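Local coordinates for protein geranyltranstransferase (Thermotoga maritima, PDB 2FTZ) that probably catalyses the condensation of geranyl diphosphate with isopentenyl diphosphate to form farnesyl diphosphate, a step in isoprenoid biosynthesis, at residues F78-L83 with D117-L122. Residues are numbered along the deposited sequence; the frame is centred on the assembly and turned at random.
Sequences FHTASL and DGLFFL
Ser82, whose backbone N lies beside the Phe120 ring, turns its hydroxyl back into its own helix, where OG donates to His79 O at 2.7 Å. That carbonyl oxygen is held twice, since Leu83 N also bonds to it, at 3.1 Å. No hydrogen bond links 78-83 to 117-122; these segments run nearly antiparallel, their axes approaching to 7.9 Å, and meet through apolar packing. Ala81 sets its methyl over one face of the Phe120 ring in a CH-pi contact, CB standing 3.4 Å from the ring centroid and only 15° off the normal. The same CB lies 3.5 Å from CB of Leu119, so a small residue fills the groove between two larger ones. With CG anti to its carbonyl carbon (chi1 -68°), the Phe120 side chain swings its CD1-CE1 side across to helix 69-87, where CD1 comes 3.3 Å from CE2 of Phe78, above that ring's face and toward its rim. Within the all-helical isoprenoid synthase fold, helix 69-87 leads toward the first aspartate-rich motif, and residues just upstream of it commonly line the prenyl pocket, consistent with an unidentified bound molecule near Ser82. Replacing Phe120 with an alanine would probably strip the Ala81 methyl of its aromatic platform and leave the Phe78 ring freer to turn. On the other flank, CG2 of Thr80 meets CD1 of Leu119 at 3.7 Å, while the Thr80 hydroxyl, OG1, bonds to Glu76 O. Met38 and Leu26, from two further helices, also pack against Leu119. Phe121 of the second subunit carries the aromatic cluster across the dimer interface, meeting Phe78 and, edge-to-face, Phe120. Asp117 OD2 bonds to His85 ND1 of that subunit.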
loop_
_atom_site.group_PDB
_atom_site.type_symbol
_atom_site.label_atom_id
_atom_site.label_comp_id
_atom_site.label_asym_id
_atom_site.label_seq_id
_atom_site.Cartn_x
_atom_site.Cartn_y
_atom_site.Cartn_z
ATOM N N PHE A 78 -6.817 6.937 0.576
ATOM C CA PHE A 78 -6.490 6.001 -0.510
ATOM C C PHE A 78 -6.634 6.646 -1.876
ATOM O O PHE A 78 -5.730 6.560 -2.733
ATOM C CB PHE A 78 -7.352 4.747 -0.437
ATOM C CG PHE A 78 -6.808 3.615 -1.281
ATOM C CD1 PHE A 78 -7.166 3.489 -2.595
ATOM C CD2 PHE A 78 -5.905 2.704 -0.750
ATOM C CE1 PHE A 78 -6.627 2.452 -3.381
ATOM C CE2 PHE A 78 -5.396 1.653 -1.538
ATOM C CZ PHE A 78 -5.751 1.537 -2.813
ATOM N N HIS A 79 -7.768 7.304 -2.088
ATOM C CA HIS A 79 -8.004 8.086 -3.283
ATOM C C HIS A 79 -6.878 9.080 -3.543
ATOM O O HIS A 79 -6.367 9.143 -4.685
ATOM C CB HIS A 79 -9.360 8.802 -3.148
ATOM C CG HIS A 79 -9.713 9.665 -4.297
ATOM N ND1 HIS A 79 -9.765 9.192 -5.594
ATOM C CD2 HIS A 79 -10.041 10.975 -4.350
ATOM C CE1 HIS A 79 -10.093 10.189 -6.388
ATOM N NE2 HIS A 79 -10.254 11.276 -5.663
ATOM N N THR A 80 -6.533 9.880 -2.515
ATOM C CA THR A 80 -5.393 10.816 -2.603
ATOM C C THR A 80 -4.108 10.163 -3.094
ATOM O O THR A 80 -3.443 10.678 -4.028
ATOM C CB THR A 80 -5.144 11.551 -1.300
ATOM O OG1 THR A 80 -6.387 12.103 -0.848
ATOM C CG2 THR A 80 -4.111 12.719 -1.477
ATOM N N ALA A 81 -3.770 9.044 -2.485
ATOM C CA ALA A 81 -2.531 8.332 -2.813
ATOM C C ALA A 81 -2.573 7.931 -4.289
ATOM O O ALA A 81 -1.569 8.028 -5.015
ATOM C CB ALA A 81 -2.401 7.088 -1.955
ATOM N N SER A 82 -3.733 7.455 -4.732
ATOM C CA SER A 82 -3.851 6.916 -6.106
ATOM C C SER A 82 -3.640 8.064 -7.137
ATOM O O SER A 82 -3.071 7.844 -8.230
ATOM C CB SER A 82 -5.205 6.179 -6.280
ATOM O OG SER A 82 -6.286 7.064 -6.402
ATOM N N LEU A 83 -4.057 9.271 -6.783
ATOM C CA LEU A 83 -3.884 10.424 -7.676
ATOM C C LEU A 83 -2.406 10.861 -7.724
ATOM O O LEU A 83 -1.894 11.259 -8.778
ATOM C CB LEU A 83 -4.712 11.593 -7.181
ATOM C CG LEU A 83 -6.238 11.401 -7.158
ATOM C CD1 LEU A 83 -6.945 12.663 -6.549
ATOM C CD2 LEU A 83 -6.696 11.035 -8.546
ATOM N N ASP A 117 2.859 6.241 -1.222
ATOM C CA ASP A 117 2.969 5.020 -0.425
ATOM C C ASP A 117 2.495 5.245 1.010
ATOM O O ASP A 117 1.758 4.442 1.544
ATOM C CB ASP A 117 4.403 4.496 -0.411
ATOM C CG ASP A 117 4.856 3.830 -1.767
ATOM O OD1 ASP A 117 4.079 3.719 -2.707
ATOM O OD2 ASP A 117 6.056 3.505 -1.847
ATOM N N GLY A 118 2.968 6.340 1.630
ATOM C CA GLY A 118 2.534 6.714 2.954
ATOM C C GLY A 118 1.017 6.846 3.136
ATOM O O GLY A 118 0.459 6.332 4.084
ATOM N N LEU A 119 0.366 7.507 2.181
ATOM C CA LEU A 119 -1.050 7.648 2.171
ATOM C C LEU A 119 -1.797 6.367 2.072
ATOM O O LEU A 119 -2.781 6.181 2.776
ATOM C CB LEU A 119 -1.503 8.656 1.086
ATOM C CG LEU A 119 -1.250 10.133 1.511
ATOM C CD1 LEU A 119 -1.322 10.998 0.276
ATOM C CD2 LEU A 119 -2.279 10.555 2.547
ATOM N N PHE A 120 -1.357 5.454 1.205
ATOM C CA PHE A 120 -1.968 4.134 1.175
ATOM C C PHE A 120 -1.833 3.415 2.495
ATOM O O PHE A 120 -2.795 2.808 2.988
ATOM C CB PHE A 120 -1.315 3.185 0.109
ATOM C CG PHE A 120 -1.531 3.553 -1.310
ATOM C CD1 PHE A 120 -2.812 3.708 -1.825
ATOM C CD2 PHE A 120 -0.451 3.593 -2.183
ATOM C CE1 PHE A 120 -3.015 3.994 -3.213
ATOM C CE2 PHE A 120 -0.637 3.903 -3.545
ATOM C CZ PHE A 120 -1.899 4.088 -4.060
ATOM N N PHE A 121 -0.645 3.453 3.091
ATOM C CA PHE A 121 -0.436 2.802 4.388
ATOM C C PHE A 121 -1.284 3.400 5.528
ATOM O O PHE A 121 -1.848 2.671 6.349
ATOM C CB PHE A 121 1.048 2.783 4.779
ATOM C CG PHE A 121 1.924 2.040 3.813
ATOM C CD1 PHE A 121 1.426 1.034 2.981
ATOM C CD2 PHE A 121 3.258 2.357 3.707
ATOM C CE1 PHE A 121 2.254 0.416 2.077
ATOM C CE2 PHE A 121 4.068 1.758 2.778
ATOM C CZ PHE A 121 3.566 0.748 1.995
ATOM N N LEU A 122 -1.374 4.717 5.554
ATOM C CA LEU A 122 -2.280 5.388 6.473
ATOM C C LEU A 122 -3.742 5.012 6.257
ATOM O O LEU A 122 -4.493 4.865 7.217
ATOM C CB LEU A 122 -2.038 6.864 6.427
ATOM C CG LEU A 122 -0.740 7.306 7.119
ATOM C CD1 LEU A 122 -0.568 8.816 6.935
ATOM C CD2 LEU A 122 -0.638 6.941 8.598
#